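Local coordinates for inosine-uridine preferring nucleoside hydrolase family protein (Bacillus anthracis, PDB 2C40) that belongs to the nucleoside hydrolase family, an alpha/beta fold, and holds a calcium ion and alpha-D-ribofuranose side by side in one pocket, at residues A[123-128]-A[248-253]; A[149-154]-A[169-174]; A[190-195]-A[287-292]. All blocks are in the same frame, centred on the assembly; numbering follows the deposited sequence. Where two conformers were deposited one is given.

In the fold
From the N terminus, the chain first meets contact 1 at strand 120-124, in the middle of the mixed sheet. It goes on to strand 145-151, where contact 2 opens, and a short loop without helix or strand closes it at 169-174, well within the span of contact 1. Strand 191-194 then opens contact 3. Helix 246-255 comes back to close contact 1 before strand 286-292 closes contact 3, so contacts 1 and 3 cross, while contacts 2 and 3 follow one another. Together they join the neighbouring strands 120-124, 145-151, 191-194 and 286-292 to helix 246-255, with contacts 1 and 2 reaching the calcium and ribofuranose sites.

Contact 1: residues A[123-128]-A[248-253]. With CA (calcium ion), chain C.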
loop_
_atom_site.group_PDB
_atom_site.type_symbol
_atom_site.label_atom_id
_atom_site.label_comp_id
_atom_site.label_asym_id
_atom_site.label_seq_id
_atom_site.Cartn_x
_atom_site.Cartn_y
_atom_site.Cartn_z
ATOM N N LEU A 123 -1.199 2.303 -27.388
ATOM C CA LEU A 123 -1.827 1.705 -26.261
ATOM C C LEU A 123 -1.851 2.787 -25.168
ATOM O O LEU A 123 -0.795 3.200 -24.686
ATOM C CB LEU A 123 -0.961 0.541 -25.798
ATOM C CG LEU A 123 -1.545 -0.560 -24.921
ATOM C CD1 LEU A 123 -0.482 -1.082 -24.006
ATOM C CD2 LEU A 123 -2.783 -0.204 -24.177
ATOM N N PHE A 124 -3.054 3.258 -24.822
ATOM C CA PHE A 124 -3.237 4.263 -23.797
ATOM C C PHE A 124 -4.114 3.663 -22.685
ATOM O O PHE A 124 -5.292 3.263 -22.911
ATOM C CB PHE A 124 -3.872 5.522 -24.363
ATOM C CG PHE A 124 -2.910 6.437 -25.083
ATOM C CD1 PHE A 124 -2.138 5.985 -26.133
ATOM C CD2 PHE A 124 -2.741 7.751 -24.689
ATOM C CE1 PHE A 124 -1.223 6.824 -26.809
ATOM C CE2 PHE A 124 -1.844 8.595 -25.372
ATOM C CZ PHE A 124 -1.079 8.094 -26.419
ATOM N N THR A 125 -3.538 3.650 -21.470
ATOM C CA THR A 125 -4.207 3.165 -20.318
ATOM C C THR A 125 -4.513 4.245 -19.256
ATOM O O THR A 125 -5.116 3.925 -18.245
ATOM C CB THR A 125 -3.498 1.935 -19.695
ATOM O OG1 THR A 125 -2.167 2.247 -19.239
ATOM C CG2 THR A 125 -3.459 0.810 -20.683
ATOM N N GLY A 126 -4.178 5.499 -19.542
ATOM C CA GLY A 126 -4.688 6.663 -18.856
ATOM C C GLY A 126 -5.532 7.513 -19.827
ATOM O O GLY A 126 -5.944 7.038 -20.885
ATOM N N PRO A 127 -5.802 8.788 -19.468
ATOM C CA PRO A 127 -6.457 9.775 -20.329
ATOM C C PRO A 127 -5.782 9.957 -21.695
ATOM O O PRO A 127 -4.627 9.560 -21.849
ATOM C CB PRO A 127 -6.281 11.048 -19.511
ATOM C CG PRO A 127 -6.278 10.590 -18.104
ATOM C CD PRO A 127 -5.456 9.365 -18.168
ATOM N N LEU A 128 -6.460 10.618 -22.637
ATOM C CA LEU A 128 -5.970 10.725 -24.005
ATOM C C LEU A 128 -5.223 12.005 -24.326
ATOM O O LEU A 128 -4.868 12.210 -25.459
ATOM C CB LEU A 128 -7.133 10.571 -24.982
ATOM C CG LEU A 128 -7.628 9.137 -25.187
ATOM C CD1 LEU A 128 -8.945 9.222 -25.948
ATOM C CD2 LEU A 128 -6.592 8.307 -25.940
ATOM N N VAL A 248 -4.687 -3.862 -17.615
ATOM C CA VAL A 248 -3.974 -5.088 -17.883
ATOM C C VAL A 248 -4.680 -5.815 -19.042
ATOM O O VAL A 248 -4.010 -6.403 -19.886
ATOM C CB VAL A 248 -3.859 -5.989 -16.623
ATOM C CG1 VAL A 248 -3.253 -7.307 -16.957
ATOM C CG2 VAL A 248 -2.984 -5.331 -15.561
ATOM N N LEU A 249 -6.007 -5.767 -19.060
ATOM C CA LEU A 249 -6.791 -6.383 -20.086
ATOM C C LEU A 249 -6.605 -5.655 -21.418
ATOM O O LEU A 249 -6.583 -6.278 -22.473
ATOM C CB LEU A 249 -8.253 -6.352 -19.722
ATOM C CG LEU A 249 -9.293 -7.035 -20.614
ATOM C CD1 LEU A 249 -9.981 -6.022 -21.453
ATOM C CD2 LEU A 249 -8.744 -8.207 -21.461
ATOM N N THR A 250 -6.536 -4.332 -21.350
ATOM C CA THR A 250 -6.248 -3.485 -22.511
ATOM C C THR A 250 -4.919 -3.870 -23.143
ATOM O O THR A 250 -4.850 -4.055 -24.363
ATOM C CB THR A 250 -6.229 -1.986 -22.119
ATOM O OG1 THR A 250 -7.461 -1.638 -21.451
ATOM C CG2 THR A 250 -6.063 -1.106 -23.322
ATOM N N ALA A 251 -3.896 -4.012 -22.304
ATOM C CA ALA A 251 -2.540 -4.391 -22.728
ATOM C C ALA A 251 -2.479 -5.823 -23.245
ATOM O O ALA A 251 -1.761 -6.100 -24.207
ATOM C CB ALA A 251 -1.574 -4.213 -21.575
ATOM N N ALA A 252 -3.261 -6.726 -22.632
ATOM C CA ALA A 252 -3.305 -8.120 -23.046
ATOM C C ALA A 252 -4.023 -8.290 -24.404
ATOM O O ALA A 252 -3.695 -9.183 -25.182
ATOM C CB ALA A 252 -3.978 -8.946 -22.008
ATOM N N PHE A 253 -5.002 -7.435 -24.662
ATOM C CA PHE A 253 -5.737 -7.423 -25.922
ATOM C C PHE A 253 -4.805 -7.018 -27.092
ATOM O O PHE A 253 -4.965 -7.487 -28.211
ATOM C CB PHE A 253 -6.915 -6.439 -25.866
ATOM C CG PHE A 253 -7.754 -6.422 -27.106
ATOM C CD1 PHE A 253 -8.615 -7.454 -27.386
ATOM C CD2 PHE A 253 -7.670 -5.377 -28.021
ATOM C CE1 PHE A 253 -9.388 -7.434 -28.555
ATOM C CE2 PHE A 253 -8.424 -5.386 -29.176
ATOM C CZ PHE A 253 -9.292 -6.394 -29.421
HETATM CA CA CA C . -4.645 3.806 -15.774
HETATM O O HOH W 1 -6.174 5.711 -15.403
#
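L123 meets T250 and A251 where helix 246-255 packs on the central sheet of this alpha/beta fold, at the end of strand 120-124. Its two methyls divide the work: CD2 comes to 3.5 Å from CG2 of T250, and CD1 lies 4.1 Å from CB of A251. Leucine suits a site that must reach two helix residues, and small alanine lets the strand come close. F124 turns its ring the other way, onto W150 of the next strand. T125 slides past T250 with its methyl, CG2 to CG2 at 4.2 Å. T250 can offer that methyl because CG2 stands anti to its own backbone N, which leaves OG1 to bond with the carbonyl of W246 one helical turn back. The chain leaves the strand at T125, whose carbonyl O binds the calcium ion at 2.5 Å, beside D9, D14 and D247; D247 directly precedes the helix segment. G126 suits its place because the ring of P127, at CD, leaves no room for a CB; its O accepts from W150 NE1. P127 stiffens the approach to L128, the N-cap of helix 129-137. The carbonyl O of P127 sits at the edge of the F124 ring, in its plane, 3.9 Å from CD2.

Contact 2: residues A[149-154]-A[169-174]. With RIB (alpha-D-ribofuranose), chain D.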
loop_
_atom_site.group_PDB
_atom_site.type_symbol
_atom_site.label_atom_id
_atom_site.label_comp_id
_atom_site.label_asym_id
_atom_site.label_seq_id
_atom_site.Cartn_x
_atom_site.Cartn_y
_atom_site.Cartn_z
ATOM N N VAL A 149 -5.559 1.396 -29.093
ATOM C CA VAL A 149 -6.250 0.619 -28.085
ATOM C C VAL A 149 -6.245 1.424 -26.807
ATOM O O VAL A 149 -5.217 1.794 -26.305
ATOM C CB VAL A 149 -5.626 -0.781 -27.879
ATOM C CG1 VAL A 149 -6.519 -1.655 -26.973
ATOM C CG2 VAL A 149 -5.445 -1.459 -29.255
ATOM N N TRP A 150 -7.436 1.703 -26.303
ATOM C CA TRP A 150 -7.626 2.583 -25.173
ATOM C C TRP A 150 -8.577 1.980 -24.143
ATOM O O TRP A 150 -9.658 1.467 -24.465
ATOM C CB TRP A 150 -8.145 3.947 -25.665
ATOM C CG TRP A 150 -8.332 5.003 -24.597
ATOM C CD1 TRP A 150 -7.430 5.386 -23.616
ATOM C CD2 TRP A 150 -9.496 5.791 -24.400
ATOM N NE1 TRP A 150 -7.977 6.354 -22.833
ATOM C CE2 TRP A 150 -9.244 6.634 -23.287
ATOM C CE3 TRP A 150 -10.735 5.868 -25.055
ATOM C CZ2 TRP A 150 -10.181 7.554 -22.811
ATOM C CZ3 TRP A 150 -11.682 6.775 -24.580
ATOM C CH2 TRP A 150 -11.399 7.597 -23.448
ATOM N N MET A 151 -8.141 2.087 -22.889
ATOM C CA MET A 151 -8.984 1.906 -21.743
ATOM C C MET A 151 -9.727 3.205 -21.474
ATOM O O MET A 151 -9.178 4.202 -20.991
ATOM C CB MET A 151 -8.155 1.496 -20.515
ATOM C CG MET A 151 -9.034 0.867 -19.364
ATOM S SD MET A 151 -10.095 2.008 -18.415
ATOM C CE MET A 151 -11.661 1.206 -18.547
ATOM N N GLY A 152 -11.002 3.203 -21.767
ATOM C CA GLY A 152 -11.835 4.373 -21.508
ATOM C C GLY A 152 -13.288 4.087 -21.826
ATOM O O GLY A 152 -13.633 3.108 -22.523
ATOM N N GLY A 153 -14.145 4.920 -21.247
ATOM C CA GLY A 153 -15.560 4.975 -21.592
ATOM C C GLY A 153 -16.385 3.923 -20.900
ATOM O O GLY A 153 -15.842 3.026 -20.259
ATOM N N THR A 154 -17.700 4.093 -21.031
ATOM C CA THR A 154 -18.697 3.099 -20.659
ATOM C C THR A 154 -20.033 3.414 -21.361
ATOM O O THR A 154 -20.360 4.592 -21.660
ATOM C CB THR A 154 -18.871 3.004 -19.087
ATOM O OG1 THR A 154 -19.730 1.927 -18.732
ATOM C CG2 THR A 154 -19.415 4.317 -18.460
ATOM N N THR A 169 -22.161 9.507 -15.062
ATOM C CA THR A 169 -22.364 8.707 -16.266
ATOM C C THR A 169 -21.076 8.449 -17.051
ATOM O O THR A 169 -21.092 7.712 -18.023
ATOM C CB THR A 169 -23.418 9.423 -17.172
ATOM O OG1 THR A 169 -23.021 10.769 -17.425
ATOM C CG2 THR A 169 -24.773 9.490 -16.496
ATOM N N ALA A 170 -19.958 9.052 -16.639
ATOM C CA ALA A 170 -18.677 8.926 -17.342
ATOM C C ALA A 170 -17.726 7.957 -16.632
ATOM O O ALA A 170 -17.874 7.643 -15.425
ATOM C CB ALA A 170 -17.983 10.270 -17.461
ATOM N N GLU A 171 -16.737 7.534 -17.395
ATOM C CA GLU A 171 -15.630 6.737 -16.912
ATOM C C GLU A 171 -14.443 7.699 -16.725
ATOM O O GLU A 171 -14.369 8.737 -17.390
ATOM C CB GLU A 171 -15.383 5.632 -17.924
ATOM C CG GLU A 171 -14.146 4.858 -17.761
ATOM C CD GLU A 171 -12.921 5.580 -18.262
ATOM O OE1 GLU A 171 -11.902 5.302 -17.624
ATOM O OE2 GLU A 171 -12.981 6.424 -19.240
ATOM N N TRP A 172 -13.541 7.378 -15.783
ATOM C CA TRP A 172 -12.465 8.284 -15.355
ATOM C C TRP A 172 -11.449 8.743 -16.398
ATOM O O TRP A 172 -11.052 9.920 -16.402
ATOM C CB TRP A 172 -11.712 7.701 -14.107
ATOM C CG TRP A 172 -12.165 8.343 -12.827
ATOM C CD1 TRP A 172 -12.935 7.787 -11.847
ATOM C CD2 TRP A 172 -11.946 9.696 -12.446
ATOM N NE1 TRP A 172 -13.166 8.698 -10.853
ATOM C CE2 TRP A 172 -12.576 9.886 -11.204
ATOM C CE3 TRP A 172 -11.229 10.763 -13.016
ATOM C CZ2 TRP A 172 -12.553 11.113 -10.545
ATOM C CZ3 TRP A 172 -11.190 11.962 -12.363
ATOM C CH2 TRP A 172 -11.849 12.135 -11.137
ATOM N N ASN A 173 -10.913 7.834 -17.211
ATOM C CA ASN A 173 -9.950 8.257 -18.240
ATOM C C ASN A 173 -10.549 9.282 -19.220
ATOM O O ASN A 173 -9.847 10.203 -19.653
ATOM C CB ASN A 173 -9.322 7.058 -18.976
ATOM C CG ASN A 173 -8.339 6.263 -18.087
ATOM O OD1 ASN A 173 -7.847 6.772 -17.074
ATOM N ND2 ASN A 173 -8.012 5.040 -18.503
ATOM N N SER A 174 -11.831 9.123 -19.564
ATOM C CA SER A 174 -12.548 10.108 -20.372
ATOM C C SER A 174 -12.814 11.384 -19.586
ATOM O O SER A 174 -12.540 12.476 -20.063
ATOM C CB SER A 174 -13.894 9.577 -20.870
ATOM O OG SER A 174 -13.773 8.258 -21.354
HETATM O O5 RIB D . -11.411 4.400 -15.027
HETATM C C5 RIB D . -10.479 3.292 -14.880
HETATM C C4 RIB D . -9.063 3.871 -14.828
HETATM O O4 RIB D . -8.974 4.633 -13.605
HETATM C C3 RIB D . -7.865 2.902 -14.877
HETATM O O3 RIB D . -7.188 3.066 -16.166
HETATM C C2 RIB D . -7.008 3.190 -13.566
HETATM O O2 RIB D . -5.517 3.378 -13.561
HETATM C C1 RIB D . -7.702 4.426 -12.939
HETATM O O HOH W 2 -19.849 7.007 -20.358
#
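E171 reaches across to the glycines that follow strand 145-151, and here the contact is tightest. Its OE2 takes the backbone N of G153 at 2.8 Å, along a nearly straight N-H direction (170°) but from above the carboxylate plane. The same oxygen accepts S174 N at 3.0 Å on its syn side, though tilted out of the carboxylate plane, while OE1 takes N173 N at 2.7 Å, so the carboxylate caps the helix that begins at W172 and its rotation is largely fixed. A bend at chi2 (-78°) folds the chain back to make this possible. Glycine suits both neighbouring positions: G152 CA lies over the rim of one face of the W150 ring, and G153 has the positive phi that glycine favours.

Beside the carboxylate, N173 sends ND2 to the carbonyl O of M151 at 2.9 Å and 172°. The oxygen lies in the amide plane, but the nitrogen stands above the plane of the carbonyl. ND2 also reaches T125 O and O3 of the ribofuranose; three acceptors for two hydrogens mean that at least one hydrogen is shared. M151 crosses this amide at about a right angle, its flexible thioether placing SD 3.8 Å from C5 of the sugar.

The far end is looser. T154 touches the other segment through methyl CG2, 3.8 Å from T169 O, while its OG1 turns to E197. Water 2 joins the two segments, donating to both T154 O and T169 O, and T169 is partly exposed.

OE1 of E171 accepts a hydrogen bond from O5 of the sugar at 2.8 Å. The whole is thus an N-terminal helix cap built into a ligand pocket: the carboxylate that holds the helix start and the strand-end loop also holds alpha-D-ribofuranose.

Contact 3: residues A[190-195]-A[287-292]; sequences EIDLIT and PVHVVY
H289 lies beside D192 as its bridge partner in two parallel strands, and its side chain can be followed outward from the backbone. CB comes 3.4 Å from OD1 of D192. CG and then CD2 pass close to the carbonyl O of I191, CD2 at 3.2 Å. On the other limb ND1 is hydrogen-bonded to T264 OG1 of the adjoining strand. At the tip NE2 donates to E190 OE1 at 2.8 Å and 174°, in the ring plane and nearly along the C-O axis of the carboxylate. With CG anti to its carbonyl carbon (chi1 -50°), the ring runs back toward E190. Histidine suits the place, since a nitrogen on each limb finds a partner and fixes the ring. The E190 carboxylate, which may favour a protonated ring, is itself tied by water 3, which donates to OE1 and to P287 O and accepts from I191 N.

The backbone holds the parallel pattern. H289 N donates to I191 O, L193 N to H289 O, and V291 N to L193 O, each at 2.9 Å. On the sheet face carrying L193 and V290, CG of L193 packs 3.6 Å from CG1 of V288, and CG2 of T195 rests against CG1 of V290. On the face carrying D192 and H289, I194 and V291 run side by side, CD1 to CG2. Beta-branched residues suit these extended strands, offering methyls without long reach.

Strand 191-194 has strand 145-151 as its other neighbour, while strand 286-292 meets the antiparallel strand 261-269 on its far edge. F155 covers L193, T195 and V290, and helix 246-255 lies against D192, I194 and V291, with F253 touching D192 and V291.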
loop_
_atom_site.group_PDB
_atom_site.type_symbol
_atom_site.label_atom_id
_atom_site.label_comp_id
_atom_site.label_asym_id
_atom_site.label_seq_id
_atom_site.Cartn_x
_atom_site.Cartn_y
_atom_site.Cartn_z
ATOM N N GLU A 190 -8.391 4.078 -36.425
ATOM C CA GLU A 190 -9.174 2.969 -35.830
ATOM C C GLU A 190 -8.981 2.877 -34.271
ATOM O O GLU A 190 -7.857 2.985 -33.754
ATOM C CB GLU A 190 -8.849 1.613 -36.501
ATOM C CG GLU A 190 -9.386 1.385 -37.976
ATOM C CD GLU A 190 -10.884 1.766 -38.176
ATOM O OE1 GLU A 190 -11.770 1.159 -37.523
ATOM O OE2 GLU A 190 -11.173 2.711 -38.967
ATOM N N ILE A 191 -10.088 2.684 -33.556
ATOM C CA ILE A 191 -10.113 2.666 -32.081
ATOM C C ILE A 191 -10.751 1.387 -31.545
ATOM O O ILE A 191 -11.922 1.079 -31.822
ATOM C CB ILE A 191 -10.900 3.879 -31.479
ATOM C CG1 ILE A 191 -10.379 5.209 -32.047
ATOM C CG2 ILE A 191 -10.801 3.917 -29.972
ATOM C CD1 ILE A 191 -10.980 6.371 -31.449
ATOM N N ASP A 192 -9.928 0.621 -30.821
ATOM C CA ASP A 192 -10.378 -0.439 -29.977
ATOM C C ASP A 192 -10.528 0.128 -28.544
ATOM O O ASP A 192 -9.590 0.731 -27.991
ATOM C CB ASP A 192 -9.395 -1.621 -30.005
ATOM C CG ASP A 192 -9.159 -2.204 -31.437
ATOM O OD1 ASP A 192 -10.049 -2.164 -32.314
ATOM O OD2 ASP A 192 -8.046 -2.728 -31.654
ATOM N N LEU A 193 -11.711 -0.089 -27.968
ATOM C CA LEU A 193 -12.101 0.400 -26.624
ATOM C C LEU A 193 -12.237 -0.745 -25.646
ATOM O O LEU A 193 -13.056 -1.644 -25.867
ATOM C CB LEU A 193 -13.503 1.013 -26.598
ATOM C CG LEU A 193 -13.735 2.499 -26.537
ATOM C CD1 LEU A 193 -15.158 2.792 -26.082
ATOM C CD2 LEU A 193 -12.705 3.199 -25.656
ATOM N N ILE A 194 -11.456 -0.689 -24.568
ATOM C CA ILE A 194 -11.758 -1.483 -23.360
ATOM C C ILE A 194 -12.543 -0.556 -22.382
ATOM O O ILE A 194 -11.983 0.337 -21.729
ATOM C CB ILE A 194 -10.492 -2.119 -22.744
ATOM C CG1 ILE A 194 -9.950 -3.214 -23.654
ATOM C CG2 ILE A 194 -10.771 -2.726 -21.377
ATOM C CD1 ILE A 194 -9.269 -2.729 -24.924
ATOM N N THR A 195 -13.856 -0.739 -22.370
ATOM C CA THR A 195 -14.768 0.008 -21.503
ATOM C C THR A 195 -14.786 -0.575 -20.090
ATOM O O THR A 195 -14.319 -1.701 -19.871
ATOM C CB THR A 195 -16.181 -0.016 -22.073
ATOM O OG1 THR A 195 -16.704 -1.371 -22.018
ATOM C CG2 THR A 195 -16.196 0.541 -23.532
ATOM N N PRO A 287 -17.183 5.100 -35.564
ATOM C CA PRO A 287 -16.967 3.700 -35.216
ATOM C C PRO A 287 -15.867 3.429 -34.178
ATOM O O PRO A 287 -14.732 3.940 -34.255
ATOM C CB PRO A 287 -16.665 3.052 -36.570
ATOM C CG PRO A 287 -16.138 4.181 -37.405
ATOM C CD PRO A 287 -16.923 5.346 -37.003
ATOM N N VAL A 288 -16.252 2.598 -33.223
ATOM C CA VAL A 288 -15.419 2.200 -32.132
ATOM C C VAL A 288 -15.674 0.704 -31.945
ATOM O O VAL A 288 -16.802 0.243 -31.994
ATOM C CB VAL A 288 -15.714 3.117 -30.885
ATOM C CG1 VAL A 288 -15.558 2.451 -29.668
ATOM C CG2 VAL A 288 -14.792 4.344 -30.896
ATOM N N HIS A 289 -14.593 -0.038 -31.745
ATOM C CA HIS A 289 -14.599 -1.493 -31.600
ATOM C C HIS A 289 -14.479 -1.864 -30.120
ATOM O O HIS A 289 -13.417 -1.860 -29.532
ATOM C CB HIS A 289 -13.449 -2.072 -32.436
ATOM C CG HIS A 289 -13.422 -1.551 -33.842
ATOM N ND1 HIS A 289 -14.360 -1.909 -34.786
ATOM C CD2 HIS A 289 -12.595 -0.669 -34.452
ATOM C CE1 HIS A 289 -14.103 -1.281 -35.918
ATOM N NE2 HIS A 289 -13.043 -0.518 -35.739
ATOM N N VAL A 290 -15.615 -2.182 -29.534
ATOM C CA VAL A 290 -15.764 -2.341 -28.120
ATOM C C VAL A 290 -15.532 -3.793 -27.691
ATOM O O VAL A 290 -16.191 -4.715 -28.165
ATOM C CB VAL A 290 -17.182 -1.850 -27.657
ATOM C CG1 VAL A 290 -17.344 -2.031 -26.148
ATOM C CG2 VAL A 290 -17.384 -0.380 -28.003
ATOM N N VAL A 291 -14.602 -3.986 -26.767
ATOM C CA VAL A 291 -14.240 -5.324 -26.361
ATOM C C VAL A 291 -15.367 -5.883 -25.489
ATOM O O VAL A 291 -15.971 -5.146 -24.698
ATOM C CB VAL A 291 -12.901 -5.329 -25.642
ATOM C CG1 VAL A 291 -12.606 -6.681 -24.952
ATOM C CG2 VAL A 291 -11.807 -4.974 -26.637
ATOM N N TYR A 292 -15.677 -7.165 -25.666
ATOM C CA TYR A 292 -16.541 -7.887 -24.747
ATOM C C TYR A 292 -16.204 -9.380 -24.735
ATOM O O TYR A 292 -15.381 -9.858 -25.517
ATOM C CB TYR A 292 -18.004 -7.645 -25.097
ATOM C CG TYR A 292 -18.453 -8.310 -26.366
ATOM C CD1 TYR A 292 -18.044 -7.832 -27.587
ATOM C CD2 TYR A 292 -19.285 -9.417 -26.329
ATOM C CE1 TYR A 292 -18.463 -8.447 -28.789
ATOM C CE2 TYR A 292 -19.717 -10.062 -27.536
ATOM C CZ TYR A 292 -19.290 -9.559 -28.756
ATOM O OH TYR A 292 -19.692 -10.125 -29.944
HETATM O O HOH W 3 -12.662 2.757 -35.191
#